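Local coordinates for protein cysteine synthase 3 (PDB 6KR5) that probably makes L-cysteine from O-acetyl-L-serine and sulfide with the help of pyridoxal-5'-phosphate, releasing acetate, at residues Ala168-Ala173 against Gly201-Lys206; Asp185-Ala190 against Val211-Val216; Thr196-Gly201 against Ile245-Val250. All coordinates share one frame; numbering follows the deposited sequence.

Contact 1: residues Ala168-Ala173 against Gly201-Lys206; sequences AHVYTA and GENLKK
A173 and N203 press their CB atoms together, 3.5 Å apart, where two helices of this fold-type-II pyridoxal-phosphate enzyme pack side by side. Helix 169-179 leads into strand 186-190 and helix 195-207 follows that strand; their short segments cross at -50°, with axes 8.7 Å apart. A methyl group at A173 suits so close an approach. N203 starts out toward the partner helix, but its CG stands anti to its own carbonyl carbon (chi1 -79°), which leaves the amide beside V170. There the V170 branch passes the amide at a slant, V170 CG2 resting 3.7 Å from N203 ND2. That nitrogen is hydrogen-bonded within its own helix, to the backbone oxygen of G199 one turn earlier, and the V170 methyl lies against the amide without replacing that bond. L204 adds apolar bulk: its CG lies 4.3 Å from A173 CB. One turn before A173, H169 sends its ring toward T196 and V200, in earlier turns of helix 195-207, and H169 ND1 and T172 OG1 share a hydrogen bond of 2.8 Å that steadies the ring. The L204 branch ending in CD2 reaches on to the backbone oxygen of A173, 3.7 Å away.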
ATOM      1  N   ALA B 168      -5.037  20.255  -3.391  1.00 20.10           N
ATOM      2  CA  ALA B 168      -4.055  19.216  -3.072  1.00 20.67           C
ATOM      3  C   ALA B 168      -3.255  18.809  -4.294  1.00 21.71           C
ATOM      4  O   ALA B 168      -2.108  18.340  -4.176  1.00 20.14           O
ATOM      5  CB  ALA B 168      -4.752  17.992  -2.487  1.00 20.59           C
ATOM      6  N   HIS B 169      -3.832  18.983  -5.473  1.00 19.79           N
ATOM      7  CA  HIS B 169      -3.239  18.451  -6.684  1.00 18.61           C
ATOM      8  C   HIS B 169      -2.265  19.418  -7.336  1.00 23.19           C
ATOM      9  O   HIS B 169      -1.756  19.129  -8.429  1.00 21.89           O
ATOM     10  CB  HIS B 169      -4.359  18.037  -7.620  1.00 20.38           C
ATOM     11  CG  HIS B 169      -5.132  16.881  -7.081  1.00 19.82           C
ATOM     12  ND1 HIS B 169      -4.575  15.626  -6.960  1.00 20.46           N
ATOM     13  CD2 HIS B 169      -6.380  16.796  -6.570  1.00 23.15           C
ATOM     14  CE1 HIS B 169      -5.467  14.805  -6.435  1.00 19.73           C
ATOM     15  NE2 HIS B 169      -6.572  15.490  -6.190  1.00 18.06           N
ATOM     16  N   VAL B 170      -1.972  20.543  -6.679  1.00 21.77           N
ATOM     17  CA  VAL B 170      -0.776  21.292  -7.052  1.00 24.66           C
ATOM     18  C   VAL B 170       0.435  20.372  -6.975  1.00 24.09           C
ATOM     19  O   VAL B 170       1.295  20.368  -7.862  1.00 23.17           O
ATOM     20  CB  VAL B 170      -0.613  22.533  -6.157  1.00 27.41           C
ATOM     21  CG1 VAL B 170       0.697  23.248  -6.470  1.00 31.61           C
ATOM     22  CG2 VAL B 170      -1.785  23.474  -6.351  1.00 30.94           C
ATOM     23  N   TYR B 171       0.477  19.527  -5.945  1.00 21.88           N
ATOM     24  CA  TYR B 171       1.584  18.591  -5.795  1.00 22.50           C
ATOM     25  C   TYR B 171       1.521  17.486  -6.844  1.00 22.06           C
ATOM     26  O   TYR B 171       2.524  17.183  -7.496  1.00 22.16           O
ATOM     27  CB  TYR B 171       1.574  18.007  -4.382  1.00 22.09           C
ATOM     28  CG  TYR B 171       1.946  18.998  -3.301  1.00 26.50           C
ATOM     29  CD1 TYR B 171       0.982  19.807  -2.698  1.00 24.92           C
ATOM     30  CD2 TYR B 171       3.266  19.109  -2.870  1.00 30.83           C
ATOM     31  CE1 TYR B 171       1.329  20.708  -1.704  1.00 28.72           C
ATOM     32  CE2 TYR B 171       3.621  20.007  -1.879  1.00 33.40           C
ATOM     33  CZ  TYR B 171       2.650  20.800  -1.301  1.00 38.32           C
ATOM     34  OH  TYR B 171       3.013  21.686  -0.311  1.00 46.47           O
ATOM     35  N   THR B 172       0.344  16.877  -7.032  1.00 20.08           N
ATOM     36  CA  THR B 172       0.204  15.836  -8.045  1.00 20.11           C
ATOM     37  C   THR B 172       0.689  16.333  -9.399  1.00 21.17           C
ATOM     38  O   THR B 172       1.490  15.671 -10.073  1.00 21.58           O
ATOM     39  CB  THR B 172      -1.258  15.383  -8.130  1.00 20.88           C
ATOM     40  OG1 THR B 172      -1.804  15.246  -6.811  1.00 21.12           O
ATOM     41  CG2 THR B 172      -1.379  14.051  -8.883  1.00 21.88           C
ATOM     42  N   ALA B 173       0.224  17.518  -9.798  1.00 20.62           N
ATOM     43  CA  ALA B 173       0.612  18.084 -11.085  1.00 21.86           C
ATOM     44  C   ALA B 173       2.103  18.375 -11.143  1.00 20.88           C
ATOM     45  O   ALA B 173       2.757  18.073 -12.149  1.00 22.45           O
ATOM     46  CB  ALA B 173      -0.181  19.358 -11.361  1.00 19.75           C
ATOM     47  N   GLY B 201      -5.409  19.098 -14.174  1.00 20.86           N
ATOM     48  CA  GLY B 201      -5.578  19.714 -15.479  1.00 20.49           C
ATOM     49  C   GLY B 201      -5.265  21.198 -15.460  1.00 22.55           C
ATOM     50  O   GLY B 201      -4.526  21.700 -16.313  1.00 23.48           O
ATOM     51  N   GLU B 202      -5.798  21.919 -14.469  1.00 23.06           N
ATOM     52  CA  GLU B 202      -5.538  23.356 -14.399  1.00 26.68           C
ATOM     53  C   GLU B 202      -4.059  23.641 -14.185  1.00 28.13           C
ATOM     54  O   GLU B 202      -3.498  24.557 -14.801  1.00 26.45           O
ATOM     55  CB  GLU B 202      -6.369  23.997 -13.287  1.00 26.01           C
ATOM     56  CG  GLU B 202      -7.842  24.167 -13.633  1.00 27.47           C
ATOM     57  CD  GLU B 202      -8.618  24.913 -12.566  1.00 29.61           C
ATOM     58  OE1 GLU B 202      -8.273  24.785 -11.370  1.00 29.36           O
ATOM     59  OE2 GLU B 202      -9.586  25.622 -12.925  1.00 30.73           O
ATOM     60  N   ASN B 203      -3.405  22.864 -13.317  1.00 24.89           N
ATOM     61  CA  ASN B 203      -2.024  23.175 -12.978  1.00 24.61           C
ATOM     62  C   ASN B 203      -1.055  22.742 -14.069  1.00 27.95           C
ATOM     63  O   ASN B 203      -0.020  23.391 -14.259  1.00 30.62           O
ATOM     64  CB  ASN B 203      -1.653  22.541 -11.639  1.00 25.36           C
ATOM     65  CG  ASN B 203      -2.182  23.329 -10.466  1.00 31.79           C
ATOM     66  OD1 ASN B 203      -1.740  24.449 -10.210  1.00 35.70           O
ATOM     67  ND2 ASN B 203      -3.133  22.752  -9.743  1.00 34.49           N
ATOM     68  N   LEU B 204      -1.359  21.668 -14.801  1.00 24.29           N
ATOM     69  CA  LEU B 204      -0.530  21.341 -15.955  1.00 21.84           C
ATOM     70  C   LEU B 204      -0.725  22.364 -17.068  1.00 25.82           C
ATOM     71  O   LEU B 204       0.242  22.763 -17.726  1.00 26.07           O
ATOM     72  CB  LEU B 204      -0.834  19.931 -16.456  1.00 23.29           C
ATOM     73  CG  LEU B 204      -0.309  18.793 -15.575  1.00 23.77           C
ATOM     74  CD1 LEU B 204      -0.673  17.444 -16.179  1.00 21.18           C
ATOM     75  CD2 LEU B 204       1.197  18.921 -15.393  1.00 23.99           C
ATOM     76  N   LYS B 205      -1.966  22.812 -17.290  1.00 27.18           N
ATOM     77  CA  LYS B 205      -2.204  23.729 -18.400  1.00 27.69           C
ATOM     78  C   LYS B 205      -1.572  25.092 -18.148  1.00 26.83           C
ATOM     79  O   LYS B 205      -1.229  25.798 -19.103  1.00 27.68           O
ATOM     80  CB  LYS B 205      -3.705  23.865 -18.669  1.00 26.35           C
ATOM     81  CG  LYS B 205      -4.236  22.838 -19.663  1.00 23.01           C
ATOM     82  CD  LYS B 205      -5.763  22.878 -19.777  1.00 26.07           C
ATOM     83  CE  LYS B 205      -6.214  22.008 -20.945  1.00 25.29           C
ATOM     84  NZ  LYS B 205      -7.689  21.838 -21.015  1.00 27.34           N
ATOM     85  N   LYS B 206      -1.325  25.431 -16.897  1.00 27.29           N
ATOM     86  CA  LYS B 206      -0.640  26.713 -16.612  1.00 26.47           C
ATOM     87  C   LYS B 206       0.800  26.601 -17.113  1.00 32.46           C
ATOM     88  O   LYS B 206       1.346  27.594 -17.570  1.00 35.17           O
ATOM     89  CB  LYS B 206      -0.602  26.984 -15.110  1.00 32.14           C
ATOM     90  CG  LYS B 206      -1.635  27.973 -14.614  1.00 33.58           C
ATOM     91  CD  LYS B 206      -1.367  28.484 -13.221  1.00 53.48           C
ATOM     92  CE  LYS B 206      -2.162  27.722 -12.186  1.00 53.50           C
ATOM     93  NZ  LYS B 206      -3.615  28.010 -12.284  1.00 56.65           N
TER

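Contact 2: residues Asp185-Ala190 against Val211-Val216; sequences DIIVSA and VKVVAV. With PLP (pyridoxal-5'-phosphate), chain D.
Flat peptide groups of I187, K212 and V214 are joined between two parallel strands of a mixed sheet, whose two faces carry different packing. On one face helix 279-292 packs on I186, V188, V214 and V216, while A190 meets I237; on the other, helix 195-207 packs on I187, S189 and V213, completing the beta-alpha-beta unit. I187 N reaches K212 O at 2.9 Å, and V214 N reaches I187 O at 2.8 Å, each donor nearly along the C=O axis. The last rung is bent: V216 N meets S189 O at 3.0 Å from above the carbonyl plane, 36° out of it. Beta-branched residues suit extended strands and line the faces with methyl groups. V188 CG1, anti to the backbone N (chi1 -174°), slants across to V216 CG2 at 3.6 Å. I186 CG2 similarly meets V214 CG2 at 3.7 Å. I187 CG2 and V213 CG2 run alongside each other, 3.8 Å apart. K212 extends to salt bridges with E291 and E253. At the strand end the backbone O of A190 lies 3.5 Å from C5A of pyridoxal-5'-phosphate. Five backbone bonds thus satisfy the inward amides and carbonyls inside an apolar core; outward-facing ones turn to D252 and strand 301-306.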
ATOM      1  N   ASP B 185       1.809  15.098 -22.274  1.00 22.03           N
ATOM      2  CA  ASP B 185       0.948  15.596 -23.341  1.00 25.03           C
ATOM      3  C   ASP B 185      -0.532  15.440 -23.041  1.00 23.20           C
ATOM      4  O   ASP B 185      -1.328  16.282 -23.449  1.00 24.82           O
ATOM      5  CB  ASP B 185       1.243  14.870 -24.656  1.00 25.85           C
ATOM      6  CG  ASP B 185       2.563  15.280 -25.273  1.00 27.86           C
ATOM      7  OD1 ASP B 185       2.784  16.500 -25.449  1.00 29.86           O
ATOM      8  OD2 ASP B 185       3.373  14.381 -25.591  1.00 26.26           O
ATOM      9  N   ILE B 186      -0.912  14.348 -22.387  1.00 23.33           N
ATOM     10  CA  ILE B 186      -2.308  14.041 -22.091  1.00 21.73           C
ATOM     11  C   ILE B 186      -2.346  13.561 -20.651  1.00 18.10           C
ATOM     12  O   ILE B 186      -1.456  12.818 -20.233  1.00 21.53           O
ATOM     13  CB  ILE B 186      -2.872  12.965 -23.049  1.00 21.76           C
ATOM     14  CG1 ILE B 186      -2.620  13.355 -24.513  1.00 23.84           C
ATOM     15  CG2 ILE B 186      -4.361  12.740 -22.798  1.00 21.88           C
ATOM     16  CD1 ILE B 186      -3.074  12.329 -25.506  1.00 25.61           C
ATOM     17  N   ILE B 187      -3.333  14.027 -19.882  1.00 21.93           N
ATOM     18  CA  ILE B 187      -3.591  13.528 -18.534  1.00 20.89           C
ATOM     19  C   ILE B 187      -4.983  12.903 -18.516  1.00 19.53           C
ATOM     20  O   ILE B 187      -5.949  13.509 -19.000  1.00 22.22           O
ATOM     21  CB  ILE B 187      -3.447  14.641 -17.475  1.00 20.96           C
ATOM     22  CG1 ILE B 187      -3.740  14.116 -16.070  1.00 23.53           C
ATOM     23  CG2 ILE B 187      -4.328  15.856 -17.803  1.00 21.85           C
ATOM     24  CD1 ILE B 187      -2.642  13.231 -15.530  1.00 24.40           C
ATOM     25  N   VAL B 188      -5.076  11.675 -18.003  1.00 20.06           N
ATOM     26  CA  VAL B 188      -6.315  10.899 -17.979  1.00 17.50           C
ATOM     27  C   VAL B 188      -6.680  10.654 -16.522  1.00 18.25           C
ATOM     28  O   VAL B 188      -5.877  10.083 -15.765  1.00 19.74           O
ATOM     29  CB  VAL B 188      -6.163   9.561 -18.725  1.00 21.07           C
ATOM     30  CG1 VAL B 188      -7.492   8.840 -18.812  1.00 19.68           C
ATOM     31  CG2 VAL B 188      -5.596   9.766 -20.114  1.00 22.05           C
ATOM     32  N   SER B 189      -7.880  11.081 -16.125  1.00 19.60           N
ATOM     33  CA  SER B 189      -8.296  10.951 -14.734  1.00 20.13           C
ATOM     34  C   SER B 189      -9.760  10.531 -14.682  1.00 18.48           C
ATOM     35  O   SER B 189     -10.627  11.216 -15.243  1.00 20.16           O
ATOM     36  CB  SER B 189      -8.067  12.275 -13.989  1.00 19.56           C
ATOM     37  OG  SER B 189      -8.823  12.348 -12.794  1.00 19.53           O
ATOM     38  N   ALA B 190     -10.041   9.414 -14.010  1.00 19.02           N
ATOM     39  CA  ALA B 190     -11.422   9.031 -13.726  1.00 18.08           C
ATOM     40  C   ALA B 190     -11.994   9.897 -12.601  1.00 18.61           C
ATOM     41  O   ALA B 190     -11.315  10.169 -11.604  1.00 20.60           O
ATOM     42  CB  ALA B 190     -11.491   7.549 -13.353  1.00 22.14           C
ATOM     43  N   VAL B 211      -1.594  20.748 -23.115  1.00 26.55           N
ATOM     44  CA  VAL B 211      -1.873  19.466 -22.475  1.00 25.82           C
ATOM     45  C   VAL B 211      -3.362  19.179 -22.603  1.00 24.58           C
ATOM     46  O   VAL B 211      -4.201  20.038 -22.303  1.00 25.42           O
ATOM     47  CB  VAL B 211      -1.424  19.477 -21.005  1.00 26.07           C
ATOM     48  CG1 VAL B 211      -2.007  18.277 -20.244  1.00 24.79           C
ATOM     49  CG2 VAL B 211       0.088  19.470 -20.914  1.00 26.27           C
ATOM     50  N   LYS B 212      -3.690  17.982 -23.083  1.00 23.10           N
ATOM     51  CA  LYS B 212      -5.069  17.538 -23.232  1.00 23.06           C
ATOM     52  C   LYS B 212      -5.526  16.873 -21.939  1.00 25.35           C
ATOM     53  O   LYS B 212      -4.815  16.030 -21.389  1.00 23.38           O
ATOM     54  CB  LYS B 212      -5.183  16.562 -24.404  1.00 21.48           C
ATOM     55  CG  LYS B 212      -6.591  16.084 -24.688  1.00 25.83           C
ATOM     56  CD  LYS B 212      -6.612  15.074 -25.833  1.00 28.03           C
ATOM     57  CE  LYS B 212      -8.039  14.684 -26.197  1.00 25.73           C
ATOM     58  NZ  LYS B 212      -8.049  13.660 -27.290  1.00 31.84           N
ATOM     59  N   VAL B 213      -6.703  17.258 -21.457  1.00 21.83           N
ATOM     60  CA  VAL B 213      -7.269  16.731 -20.219  1.00 22.90           C
ATOM     61  C   VAL B 213      -8.415  15.792 -20.572  1.00 20.49           C
ATOM     62  O   VAL B 213      -9.403  16.212 -21.186  1.00 22.93           O
ATOM     63  CB  VAL B 213      -7.740  17.867 -19.304  1.00 20.18           C
ATOM     64  CG1 VAL B 213      -8.473  17.297 -18.093  1.00 21.79           C
ATOM     65  CG2 VAL B 213      -6.539  18.702 -18.876  1.00 20.65           C
ATOM     66  N   VAL B 214      -8.298  14.526 -20.172  1.00 20.75           N
ATOM     67  CA  VAL B 214      -9.301  13.511 -20.475  1.00 22.79           C
ATOM     68  C   VAL B 214      -9.962  13.077 -19.171  1.00 23.48           C
ATOM     69  O   VAL B 214      -9.298  12.522 -18.288  1.00 22.65           O
ATOM     70  CB  VAL B 214      -8.677  12.309 -21.198  1.00 21.64           C
ATOM     71  CG1 VAL B 214      -9.721  11.227 -21.445  1.00 22.77           C
ATOM     72  CG2 VAL B 214      -8.030  12.753 -22.518  1.00 24.73           C
ATOM     73  N   ALA B 215     -11.269  13.305 -19.055  1.00 21.03           N
ATOM     74  CA  ALA B 215     -12.044  12.840 -17.912  1.00 18.70           C
ATOM     75  C   ALA B 215     -12.710  11.512 -18.254  1.00 21.43           C
ATOM     76  O   ALA B 215     -13.184  11.324 -19.377  1.00 23.75           O
ATOM     77  CB  ALA B 215     -13.107  13.873 -17.525  1.00 20.51           C
ATOM     78  N   VAL B 216     -12.763  10.600 -17.279  1.00 20.28           N
ATOM     79  CA  VAL B 216     -13.304   9.258 -17.471  1.00 20.32           C
ATOM     80  C   VAL B 216     -14.468   9.041 -16.516  1.00 20.68           C
ATOM     81  O   VAL B 216     -14.389   9.394 -15.334  1.00 20.13           O
ATOM     82  CB  VAL B 216     -12.211   8.192 -17.250  1.00 17.80           C
ATOM     83  CG1 VAL B 216     -12.740   6.767 -17.466  1.00 20.95           C
ATOM     84  CG2 VAL B 216     -11.019   8.484 -18.145  1.00 20.94           C
TER
HETATM   85  N1  PLP D 401     -11.008   6.292  -7.748  1.00 18.00           N
HETATM   86  C2  PLP D 401     -10.913   6.145  -6.392  1.00 18.83           C
HETATM   87  C2A PLP D 401     -10.663   4.776  -5.840  1.00 19.55           C
HETATM   88  C3  PLP D 401     -11.044   7.249  -5.567  1.00 19.99           C
HETATM   89  O3  PLP D 401     -10.950   7.078  -4.215  1.00 21.62           O
HETATM   90  C4  PLP D 401     -11.265   8.504  -6.118  1.00 17.41           C
HETATM   91  C4A PLP D 401     -11.512   9.688  -5.253  1.00 25.85           C
HETATM   92  O4A PLP D 401     -11.530   9.564  -4.022  1.00 25.38           O
HETATM   93  C5  PLP D 401     -11.355   8.641  -7.503  1.00 18.77           C
HETATM   94  C6  PLP D 401     -11.230   7.528  -8.301  1.00 19.71           C
HETATM   95  C5A PLP D 401     -11.642   9.968  -8.170  1.00 19.70           C
HETATM   96  O4P PLP D 401     -10.746  10.995  -7.847  1.00 17.81           O
HETATM   97  P   PLP D 401     -11.359  12.471  -7.740  1.00 18.62           P
HETATM   98  O1P PLP D 401     -12.163  12.733  -9.001  1.00 18.11           O
HETATM   99  O2P PLP D 401     -12.256  12.499  -6.535  1.00 19.28           O
HETATM  100  O3P PLP D 401     -10.206  13.399  -7.610  1.00 17.87           O

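Contact 3: residues Thr196-Gly201 against Ile245-Val250; sequences TVIGVG and IYKKEV. With PLP (pyridoxal-5'-phosphate), chain D.
I198 projects from helix 195-207 into the bend of the 245-250 loop, and the other side chains are arranged about it. With CG1 anti to its carbonyl carbon (chi1 -61°) and a further turn at chi2 of -47°, its CD1 end is carried in among the backbone atoms of the loop, 3.6 Å from K247 N. The same methyl meets V250 CB at 3.9 Å and approaches the Y246 ring obliquely. I198 CG1 rests against the backbone oxygen of I245, and the I245 CG2 branch comes within 4.2 Å of I198 CB. K247 crosses I198 at about a right angle, laying its CD methylene 4.1 Å from I198 CG2 before its amine reaches the carboxylate of E202 in a salt bridge; a long aliphatic stem with a charged tip suits this outer position. Three residues further along the helix, G201 has no side chain, so V250 CG1 can settle 4.0 Å from G201 C. At the first turn of the helix, T196 serves the cofactor: its N and its hydroxyl both donate to O3P of pyridoxal-5'-phosphate, OG1 at 2.7 Å. G192, T193 and A194 bind the cofactor too. The chemistry is therefore divided: van der Waals contacts anchor the loop to the helix flank, while the amino end of the helix, whose dipole would be expected to favour an anion, grips the phosphate.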
ATOM      1  N   THR B 196      -9.113  15.713  -8.866  1.00 18.55           N
ATOM      2  CA  THR B 196      -7.902  15.344  -9.600  1.00 16.96           C
ATOM      3  C   THR B 196      -7.922  15.911 -11.009  1.00 19.89           C
ATOM      4  O   THR B 196      -6.963  16.567 -11.435  1.00 20.02           O
ATOM      5  CB  THR B 196      -7.728  13.830  -9.654  1.00 18.05           C
ATOM      6  OG1 THR B 196      -7.610  13.316  -8.322  1.00 20.13           O
ATOM      7  CG2 THR B 196      -6.463  13.486 -10.409  1.00 19.75           C
ATOM      8  N   VAL B 197      -9.004  15.667 -11.754  1.00 19.62           N
ATOM      9  CA  VAL B 197      -9.001  16.058 -13.161  1.00 18.78           C
ATOM     10  C   VAL B 197      -8.909  17.576 -13.284  1.00 19.92           C
ATOM     11  O   VAL B 197      -8.159  18.096 -14.122  1.00 19.66           O
ATOM     12  CB  VAL B 197     -10.220  15.467 -13.900  1.00 18.76           C
ATOM     13  CG1 VAL B 197     -11.538  16.112 -13.487  1.00 19.97           C
ATOM     14  CG2 VAL B 197     -10.032  15.571 -15.426  1.00 18.78           C
ATOM     15  N   ILE B 198      -9.609  18.307 -12.414  1.00 21.04           N
ATOM     16  CA  ILE B 198      -9.590  19.764 -12.488  1.00 20.15           C
ATOM     17  C   ILE B 198      -8.292  20.314 -11.910  1.00 23.08           C
ATOM     18  O   ILE B 198      -7.674  21.211 -12.490  1.00 21.13           O
ATOM     19  CB  ILE B 198     -10.818  20.368 -11.781  1.00 21.91           C
ATOM     20  CG1 ILE B 198     -12.124  19.894 -12.436  1.00 21.63           C
ATOM     21  CG2 ILE B 198     -10.730  21.905 -11.756  1.00 22.71           C
ATOM     22  CD1 ILE B 198     -12.128  19.979 -13.962  1.00 20.06           C
ATOM     23  N   GLY B 199      -7.859  19.790 -10.761  1.00 19.09           N
ATOM     24  CA  GLY B 199      -6.636  20.286 -10.149  1.00 21.63           C
ATOM     25  C   GLY B 199      -5.401  19.983 -10.976  1.00 21.24           C
ATOM     26  O   GLY B 199      -4.562  20.861 -11.211  1.00 22.55           O
ATOM     27  N   VAL B 200      -5.249  18.730 -11.407  1.00 19.61           N
ATOM     28  CA  VAL B 200      -4.095  18.403 -12.237  1.00 20.94           C
ATOM     29  C   VAL B 200      -4.209  19.094 -13.588  1.00 22.34           C
ATOM     30  O   VAL B 200      -3.225  19.635 -14.106  1.00 22.73           O
ATOM     31  CB  VAL B 200      -3.944  16.879 -12.396  1.00 20.71           C
ATOM     32  CG1 VAL B 200      -2.793  16.554 -13.353  1.00 23.37           C
ATOM     33  CG2 VAL B 200      -3.702  16.233 -11.053  1.00 19.97           C
ATOM     34  N   GLY B 201      -5.409  19.098 -14.174  1.00 20.86           N
ATOM     35  CA  GLY B 201      -5.578  19.714 -15.479  1.00 20.49           C
ATOM     36  C   GLY B 201      -5.265  21.198 -15.460  1.00 22.55           C
ATOM     37  O   GLY B 201      -4.526  21.700 -16.313  1.00 23.48           O
ATOM     38  N   ILE B 245     -16.919  20.935  -7.943  1.00 19.88           N
ATOM     39  CA  ILE B 245     -15.537  21.148  -8.361  1.00 21.04           C
ATOM     40  C   ILE B 245     -15.398  21.098  -9.879  1.00 18.75           C
ATOM     41  O   ILE B 245     -14.520  21.756 -10.455  1.00 19.94           O
ATOM     42  CB  ILE B 245     -14.633  20.101  -7.677  1.00 18.40           C
ATOM     43  CG1 ILE B 245     -14.489  20.425  -6.196  1.00 19.86           C
ATOM     44  CG2 ILE B 245     -13.275  20.011  -8.358  1.00 19.81           C
ATOM     45  CD1 ILE B 245     -13.813  19.314  -5.374  1.00 20.80           C
ATOM     46  N   TYR B 246     -16.225  20.297 -10.549  1.00 19.74           N
ATOM     47  CA  TYR B 246     -16.074  20.100 -11.985  1.00 20.90           C
ATOM     48  C   TYR B 246     -16.193  21.420 -12.740  1.00 21.31           C
ATOM     49  O   TYR B 246     -17.121  22.204 -12.507  1.00 24.19           O
ATOM     50  CB  TYR B 246     -17.119  19.111 -12.497  1.00 20.93           C
ATOM     51  CG  TYR B 246     -16.794  18.598 -13.879  1.00 20.21           C
ATOM     52  CD1 TYR B 246     -15.837  17.612 -14.062  1.00 21.23           C
ATOM     53  CD2 TYR B 246     -17.423  19.119 -15.004  1.00 25.00           C
ATOM     54  CE1 TYR B 246     -15.524  17.138 -15.325  1.00 24.97           C
ATOM     55  CE2 TYR B 246     -17.111  18.656 -16.269  1.00 24.02           C
ATOM     56  CZ  TYR B 246     -16.164  17.666 -16.419  1.00 24.37           C
ATOM     57  OH  TYR B 246     -15.837  17.186 -17.665  1.00 26.37           O
ATOM     58  N   LYS B 247     -15.254  21.650 -13.657  1.00 21.26           N
ATOM     59  CA  LYS B 247     -15.248  22.819 -14.541  1.00 23.15           C
ATOM     60  C   LYS B 247     -15.098  22.298 -15.962  1.00 23.61           C
ATOM     61  O   LYS B 247     -13.994  21.925 -16.362  1.00 24.53           O
ATOM     62  CB  LYS B 247     -14.107  23.772 -14.213  1.00 26.17           C
ATOM     63  CG  LYS B 247     -14.201  24.519 -12.928  1.00 30.95           C
ATOM     64  CD  LYS B 247     -12.873  25.229 -12.684  1.00 37.52           C
ATOM     65  CE  LYS B 247     -13.063  26.629 -12.147  1.00 40.66           C
ATOM     66  NZ  LYS B 247     -11.753  27.321 -12.002  1.00 37.89           N
ATOM     67  N   LYS B 248     -16.192  22.303 -16.731  1.00 25.07           N
ATOM     68  CA  LYS B 248     -16.167  21.694 -18.056  1.00 24.97           C
ATOM     69  C   LYS B 248     -15.117  22.325 -18.962  1.00 25.31           C
ATOM     70  O   LYS B 248     -14.571  21.644 -19.841  1.00 26.07           O
ATOM     71  CB  LYS B 248     -17.552  21.791 -18.701  1.00 28.53           C
ATOM     72  CG  LYS B 248     -18.012  23.216 -18.942  1.00 30.87           C
ATOM     73  CD  LYS B 248     -19.334  23.240 -19.690  1.00 37.32           C
ATOM     74  CE  LYS B 248     -19.815  24.670 -19.900  1.00 36.00           C
ATOM     75  NZ  LYS B 248     -19.874  25.433 -18.622  1.00 45.73           N
ATOM     76  N   GLU B 249     -14.812  23.612 -18.763  1.00 25.56           N
ATOM     77  CA  GLU B 249     -13.862  24.284 -19.643  1.00 28.42           C
ATOM     78  C   GLU B 249     -12.432  23.777 -19.473  1.00 30.02           C
ATOM     79  O   GLU B 249     -11.609  24.004 -20.362  1.00 30.24           O
ATOM     80  CB  GLU B 249     -13.915  25.794 -19.417  1.00 30.49           C
ATOM     81  CG  GLU B 249     -13.426  26.247 -18.061  1.00 33.83           C
ATOM     82  CD  GLU B 249     -14.537  26.361 -17.025  1.00 40.24           C
ATOM     83  OE1 GLU B 249     -15.674  25.905 -17.291  1.00 33.52           O
ATOM     84  OE2 GLU B 249     -14.268  26.911 -15.933  1.00 50.38           O
ATOM     85  N   VAL B 250     -12.119  23.088 -18.368  1.00 24.54           N
ATOM     86  CA  VAL B 250     -10.790  22.505 -18.174  1.00 24.21           C
ATOM     87  C   VAL B 250     -10.637  21.189 -18.919  1.00 24.56           C
ATOM     88  O   VAL B 250      -9.506  20.766 -19.223  1.00 22.25           O
ATOM     89  CB  VAL B 250     -10.534  22.302 -16.667  1.00 24.09           C
ATOM     90  CG1 VAL B 250      -9.156  21.680 -16.378  1.00 23.56           C
ATOM     91  CG2 VAL B 250     -10.667  23.617 -15.935  1.00 27.47           C
TER
HETATM   92  N1  PLP D 401     -11.008   6.292  -7.748  1.00 18.00           N
HETATM   93  C2  PLP D 401     -10.913   6.145  -6.392  1.00 18.83           C
HETATM   94  C2A PLP D 401     -10.663   4.776  -5.840  1.00 19.55           C
HETATM   95  C3  PLP D 401     -11.044   7.249  -5.567  1.00 19.99           C
HETATM   96  O3  PLP D 401     -10.950   7.078  -4.215  1.00 21.62           O
HETATM   97  C4  PLP D 401     -11.265   8.504  -6.118  1.00 17.41           C
HETATM   98  C4A PLP D 401     -11.512   9.688  -5.253  1.00 25.85           C
HETATM   99  O4A PLP D 401     -11.530   9.564  -4.022  1.00 25.38           O
HETATM  100  C5  PLP D 401     -11.355   8.641  -7.503  1.00 18.77           C
HETATM  101  C6  PLP D 401     -11.230   7.528  -8.301  1.00 19.71           C
HETATM  102  C5A PLP D 401     -11.642   9.968  -8.170  1.00 19.70           C
HETATM  103  O4P PLP D 401     -10.746  10.995  -7.847  1.00 17.81           O
HETATM  104  P   PLP D 401     -11.359  12.471  -7.740  1.00 18.62           P
HETATM  105  O1P PLP D 401     -12.163  12.733  -9.001  1.00 18.11           O
HETATM  106  O2P PLP D 401     -12.256  12.499  -6.535  1.00 19.28           O
HETATM  107  O3P PLP D 401     -10.206  13.399  -7.610  1.00 17.87           O

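All three contacts meet around the beta-alpha-beta unit made by strand 186-190, helix 195-207 and strand 212-218. Contact 2 is its sheet core, largely buried, with D185 and K212 partly exposed, and held by backbone hydrogen bonds; contacts 1 and 3 both use the helix, share G201, and depend on van der Waals packing of side chains on side chains and backbone. They are mainly buried but run out to exposed V170 and K247. Between these two, K205 NZ is probably hydrogen-bonded to V250 O. Inward, V213 of contact 2 packs its CG1 on V197 CG2 of contact 3. Contacts 2 and 3 both touch pyridoxal-5'-phosphate, one through a strand end, the other through the helix start.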